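Local atomic coordinates of uncharacterized protein, DUF633, LMOf2365_1472 (Listeria monocytogenes str. 4b F2365, PDB entry 3GNL), a protein that is of unknown function but probably methylates N1 of adenine 22 in tRNA, as a Rossmann-like methyltransferase. Residues Ser30-Asn42 / Ser60-Ile74. Sequence-based numbering, arbitrary orientation.
Sequences SDHAYLPCFAVKN and SAQKQVRSSGLTEQI
C37 SG lies against helix 60-67 and the turn after it, 4.1 Å from V65 CG2 and the same from I74 CD1. With the sulfur anti to its carbonyl carbon, it also borders the CG of Q64, while C37 CB meets L70 CD1 at 3.9 Å. One turn on, V40 divides its branches: CG2 meets I74 CG1 as the two side chains run past each other in opposite directions, and CG1 touches both L70 CD2 and the amide of Q73. Toward the other end, A33 CB, at the N-cap of helix 34-41, rests on V65 CG2 (3.7 Å) and A61 CB.

Flat groups meet beside this apolar seam. The Q64 amide lies at the edge of the Y34 ring, OE1 3.6 Å from CE1, the two planes 66° apart; a bend at chi2 (66°) turns it there. Within segment 30-42, H32 CB sits over the centre of one face of the Y34 ring, 3.5 Å above its plane. H32 ND1 donates to D31 OD1, nearly in the imidazole plane, and its CD2 approaches S60 CB.

Polar links are few: K41 NZ makes a weak bond to S68 O (3.1 Å), and a water joins V40 O to Q73 NE2, which also bonds S46 O.

The axes of segments 34-41 and 60-67 run nearly parallel, 22° apart, and approach to 9.8 Å, as expected of successive beta-alpha-beta crossovers in a Rossmann-like sheet. Strand 45-52 connects them and contacts P36 and A61; helix 10-16 packs on L35 and F38, and edge strand 74-78 on V65.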
loop_
_atom_site.group_PDB
_atom_site.type_symbol
_atom_site.label_atom_id
_atom_site.label_comp_id
_atom_site.label_asym_id
_atom_site.label_seq_id
_atom_site.Cartn_x
_atom_site.Cartn_y
_atom_site.Cartn_z
ATOM N N SER A 30 -5.607 6.130 10.025
ATOM C CA SER A 30 -6.130 4.869 10.565
ATOM C C SER A 30 -7.633 4.749 10.380
ATOM O O SER A 30 -8.390 5.715 10.616
ATOM C CB SER A 30 -5.835 4.871 12.061
ATOM O OG SER A 30 -6.144 3.608 12.608
ATOM N N ASP A 31 -8.087 3.571 9.979
ATOM C CA ASP A 31 -9.499 3.311 9.837
ATOM C C ASP A 31 -10.097 3.044 11.218
ATOM O O ASP A 31 -10.037 1.899 11.677
ATOM C CB ASP A 31 -9.667 2.098 8.907
ATOM C CG ASP A 31 -11.105 1.846 8.533
ATOM O OD1 ASP A 31 -12.019 2.492 9.108
ATOM O OD2 ASP A 31 -11.326 0.966 7.672
ATOM N N HIS A 32 -10.663 4.065 11.883
ATOM C CA HIS A 32 -11.225 3.926 13.238
ATOM C C HIS A 32 -10.279 3.371 14.317
ATOM O O HIS A 32 -10.739 3.005 15.403
ATOM C CB HIS A 32 -12.509 3.122 13.237
ATOM C CG HIS A 32 -13.642 3.764 12.481
ATOM N ND1 HIS A 32 -13.642 3.897 11.111
ATOM C CD2 HIS A 32 -14.818 4.274 12.911
ATOM C CE1 HIS A 32 -14.765 4.492 10.727
ATOM N NE2 HIS A 32 -15.501 4.714 11.800
ATOM N N ALA A 33 -8.965 3.381 14.056
ATOM C CA ALA A 33 -7.992 2.760 14.948
ATOM C C ALA A 33 -8.295 1.266 15.125
ATOM O O ALA A 33 -7.813 0.700 16.122
ATOM C CB ALA A 33 -7.977 3.485 16.306
ATOM N N TYR A 34 -9.058 0.645 14.225
ATOM C CA TYR A 34 -9.362 -0.786 14.371
ATOM C C TYR A 34 -8.068 -1.594 14.387
ATOM O O TYR A 34 -7.887 -2.492 15.261
ATOM C CB TYR A 34 -10.219 -1.329 13.219
ATOM C CG TYR A 34 -11.631 -0.837 13.127
ATOM C CD1 TYR A 34 -12.398 -0.648 14.266
ATOM C CD2 TYR A 34 -12.200 -0.585 11.886
ATOM C CE1 TYR A 34 -13.733 -0.211 14.169
ATOM C CE2 TYR A 34 -13.526 -0.124 11.779
ATOM C CZ TYR A 34 -14.259 0.060 12.943
ATOM O OH TYR A 34 -15.553 0.501 12.849
ATOM N N LEU A 35 -7.190 -1.315 13.427
ATOM C CA LEU A 35 -5.936 -2.067 13.335
ATOM C C LEU A 35 -5.023 -1.880 14.557
ATOM O O LEU A 35 -4.567 -2.882 15.124
ATOM C CB LEU A 35 -5.267 -1.815 11.970
ATOM C CG LEU A 35 -3.897 -2.454 11.753
ATOM C CD1 LEU A 35 -3.660 -2.736 10.254
ATOM C CD2 LEU A 35 -2.757 -1.685 12.334
ATOM N N PRO A 36 -4.792 -0.644 15.020
ATOM C CA PRO A 36 -4.016 -0.434 16.253
ATOM C C PRO A 36 -4.623 -1.146 17.422
ATOM O O PRO A 36 -3.891 -1.762 18.216
ATOM C CB PRO A 36 -4.087 1.067 16.450
ATOM C CG PRO A 36 -4.212 1.624 15.045
ATOM C CD PRO A 36 -5.058 0.618 14.308
ATOM N N CYS A 37 -5.943 -1.126 17.559
ATOM C CA CYS A 37 -6.562 -1.812 18.707
ATOM C C CYS A 37 -6.331 -3.305 18.595
ATOM O O CYS A 37 -5.989 -3.936 19.591
ATOM C CB CYS A 37 -8.047 -1.497 18.826
ATOM S SG CYS A 37 -8.414 0.255 19.375
ATOM N N PHE A 38 -6.521 -3.853 17.402
ATOM C CA PHE A 38 -6.361 -5.306 17.180
ATOM C C PHE A 38 -4.914 -5.720 17.493
ATOM O O PHE A 38 -4.710 -6.754 18.147
ATOM C CB PHE A 38 -6.692 -5.608 15.740
ATOM C CG PHE A 38 -6.338 -7.002 15.289
ATOM C CD1 PHE A 38 -7.254 -8.029 15.457
ATOM C CD2 PHE A 38 -5.153 -7.243 14.618
ATOM C CE1 PHE A 38 -6.969 -9.341 14.992
ATOM C CE2 PHE A 38 -4.867 -8.538 14.130
ATOM C CZ PHE A 38 -5.783 -9.573 14.323
ATOM N N ALA A 39 -3.942 -4.913 17.093
ATOM C CA ALA A 39 -2.548 -5.285 17.213
ATOM C C ALA A 39 -2.056 -5.110 18.646
ATOM O O ALA A 39 -1.203 -5.882 19.136
ATOM C CB ALA A 39 -1.710 -4.544 16.257
ATOM N N VAL A 40 -2.571 -4.109 19.346
ATOM C CA VAL A 40 -2.187 -3.952 20.756
ATOM C C VAL A 40 -2.815 -5.090 21.572
ATOM O O VAL A 40 -2.138 -5.718 22.409
ATOM C CB VAL A 40 -2.592 -2.558 21.274
ATOM C CG1 VAL A 40 -2.505 -2.478 22.834
ATOM C CG2 VAL A 40 -1.690 -1.517 20.649
ATOM N N LYS A 41 -4.075 -5.387 21.300
ATOM C CA LYS A 41 -4.838 -6.365 22.067
ATOM C C LYS A 41 -4.214 -7.735 21.955
ATOM O O LYS A 41 -4.072 -8.457 22.956
ATOM C CB LYS A 41 -6.276 -6.428 21.584
ATOM C CG LYS A 41 -7.201 -5.495 22.328
ATOM C CD LYS A 41 -7.767 -6.155 23.586
ATOM C CE LYS A 41 -9.278 -5.886 23.740
ATOM N NZ LYS A 41 -9.651 -4.427 23.700
ATOM N N ASN A 42 -3.831 -8.085 20.742
ATOM C CA ASN A 42 -3.326 -9.417 20.533
ATOM C C ASN A 42 -1.821 -9.519 20.784
ATOM O O ASN A 42 -1.251 -10.604 20.618
ATOM C CB ASN A 42 -3.792 -9.983 19.185
ATOM C CG ASN A 42 -3.055 -9.386 17.991
ATOM O OD1 ASN A 42 -2.045 -8.664 18.107
ATOM N ND2 ASN A 42 -3.550 -9.746 16.789
ATOM N N SER A 60 -13.850 9.427 15.676
ATOM C CA SER A 60 -14.204 8.019 15.573
ATOM C C SER A 60 -13.056 7.171 16.128
ATOM O O SER A 60 -13.279 6.169 16.826
ATOM C CB SER A 60 -14.437 7.682 14.106
ATOM O OG SER A 60 -15.743 8.043 13.677
ATOM N N ALA A 61 -11.809 7.557 15.801
ATOM C CA ALA A 61 -10.653 6.776 16.282
ATOM C C ALA A 61 -10.455 6.942 17.783
ATOM O O ALA A 61 -10.192 5.944 18.482
ATOM C CB ALA A 61 -9.383 7.128 15.521
ATOM N N GLN A 62 -10.609 8.172 18.294
ATOM C CA GLN A 62 -10.543 8.411 19.744
ATOM C C GLN A 62 -11.559 7.552 20.481
ATOM O O GLN A 62 -11.210 6.946 21.523
ATOM C CB GLN A 62 -10.823 9.877 20.063
ATOM C CG GLN A 62 -9.650 10.811 19.894
ATOM C CD GLN A 62 -10.047 12.289 20.055
ATOM O OE1 GLN A 62 -10.970 12.764 19.386
ATOM N NE2 GLN A 62 -9.361 13.012 20.958
ATOM N N LYS A 63 -12.771 7.468 19.938
ATOM C CA LYS A 63 -13.856 6.725 20.607
ATOM C C LYS A 63 -13.617 5.237 20.575
ATOM O O LYS A 63 -13.884 4.569 21.551
ATOM C CB LYS A 63 -15.235 7.066 20.061
ATOM C CG LYS A 63 -15.690 8.468 20.482
ATOM C CD LYS A 63 -17.059 8.765 19.940
ATOM C CE LYS A 63 -17.599 10.144 20.400
ATOM N NZ LYS A 63 -18.140 10.112 21.807
ATOM N N GLN A 64 -13.057 4.720 19.486
ATOM C CA GLN A 64 -12.763 3.291 19.424
ATOM C C GLN A 64 -11.680 2.925 20.444
ATOM O O GLN A 64 -11.787 1.868 21.115
ATOM C CB GLN A 64 -12.338 2.904 17.999
ATOM C CG GLN A 64 -11.798 1.484 17.860
ATOM C CD GLN A 64 -12.836 0.410 18.131
ATOM O OE1 GLN A 64 -13.979 0.494 17.700
ATOM N NE2 GLN A 64 -12.420 -0.627 18.842
ATOM N N VAL A 65 -10.662 3.767 20.585
ATOM C CA VAL A 65 -9.533 3.520 21.491
ATOM C C VAL A 65 -10.084 3.512 22.935
ATOM O O VAL A 65 -9.739 2.614 23.717
ATOM C CB VAL A 65 -8.369 4.545 21.314
ATOM C CG1 VAL A 65 -7.331 4.454 22.427
ATOM C CG2 VAL A 65 -7.693 4.302 19.926
ATOM N N ARG A 66 -10.952 4.477 23.260
ATOM C CA ARG A 66 -11.557 4.524 24.594
ATOM C C ARG A 66 -12.428 3.302 24.861
ATOM O O ARG A 66 -12.305 2.654 25.917
ATOM C CB ARG A 66 -12.359 5.810 24.700
ATOM C CG ARG A 66 -11.490 6.950 25.163
ATOM N N SER A 67 -13.259 2.948 23.898
ATOM C CA SER A 67 -14.127 1.781 23.961
ATOM C C SER A 67 -13.356 0.463 24.143
ATOM O O SER A 67 -13.898 -0.504 24.664
ATOM C CB SER A 67 -14.970 1.693 22.690
ATOM O OG SER A 67 -15.745 0.500 22.675
ATOM N N SER A 68 -12.114 0.430 23.675
ATOM C CA SER A 68 -11.270 -0.760 23.766
ATOM C C SER A 68 -10.491 -0.791 25.070
ATOM O O SER A 68 -9.838 -1.789 25.373
ATOM C CB SER A 68 -10.307 -0.810 22.573
ATOM O OG SER A 68 -11.048 -1.094 21.403
ATOM N N GLY A 69 -10.523 0.299 25.831
ATOM C CA GLY A 69 -9.728 0.402 27.050
ATOM C C GLY A 69 -8.241 0.478 26.776
ATOM O O GLY A 69 -7.408 0.067 27.594
ATOM N N LEU A 70 -7.897 1.044 25.617
ATOM C CA LEU A 70 -6.519 1.085 25.182
ATOM C C LEU A 70 -5.892 2.470 25.180
ATOM O O LEU A 70 -4.843 2.690 24.558
ATOM C CB LEU A 70 -6.408 0.415 23.802
ATOM C CG LEU A 70 -6.698 -1.093 23.846
ATOM C CD1 LEU A 70 -6.667 -1.723 22.455
ATOM C CD2 LEU A 70 -5.733 -1.769 24.857
ATOM N N THR A 71 -6.497 3.417 25.899
ATOM C CA THR A 71 -5.934 4.761 25.898
ATOM C C THR A 71 -4.488 4.847 26.403
ATOM O O THR A 71 -3.773 5.782 26.013
ATOM C CB THR A 71 -6.816 5.755 26.671
ATOM O OG1 THR A 71 -6.870 5.335 28.043
ATOM C CG2 THR A 71 -8.226 5.804 26.078
ATOM N N GLU A 72 -4.046 3.897 27.247
ATOM C CA GLU A 72 -2.672 3.913 27.764
ATOM C C GLU A 72 -1.641 3.422 26.745
ATOM O O GLU A 72 -0.454 3.742 26.858
ATOM C CB GLU A 72 -2.545 3.138 29.092
ATOM C CG GLU A 72 -3.141 3.877 30.308
ATOM C CD GLU A 72 -2.818 3.202 31.638
ATOM O OE1 GLU A 72 -3.754 2.751 32.327
ATOM O OE2 GLU A 72 -1.625 3.112 31.993
ATOM N N GLN A 73 -2.101 2.665 25.741
ATOM C CA GLN A 73 -1.179 2.097 24.734
ATOM C C GLN A 73 -1.278 2.719 23.340
ATOM O O GLN A 73 -0.423 2.450 22.499
ATOM C CB GLN A 73 -1.357 0.578 24.647
ATOM C CG GLN A 73 -0.616 -0.164 25.797
ATOM C CD GLN A 73 -0.753 -1.672 25.715
ATOM O OE1 GLN A 73 -1.804 -2.221 26.056
ATOM N NE2 GLN A 73 0.326 -2.364 25.292
ATOM N N ILE A 74 -2.305 3.540 23.114
ATOM C CA ILE A 74 -2.570 4.120 21.793
ATOM C C ILE A 74 -2.882 5.592 21.890
ATOM O O ILE A 74 -3.824 6.007 22.604
ATOM C CB ILE A 74 -3.703 3.416 21.060
ATOM C CG1 ILE A 74 -3.439 1.887 21.003
ATOM C CG2 ILE A 74 -3.897 4.041 19.681
ATOM C CD1 ILE A 74 -4.576 1.138 20.450
HETATM O O HOH W 1 0.274 -5.007 23.569
#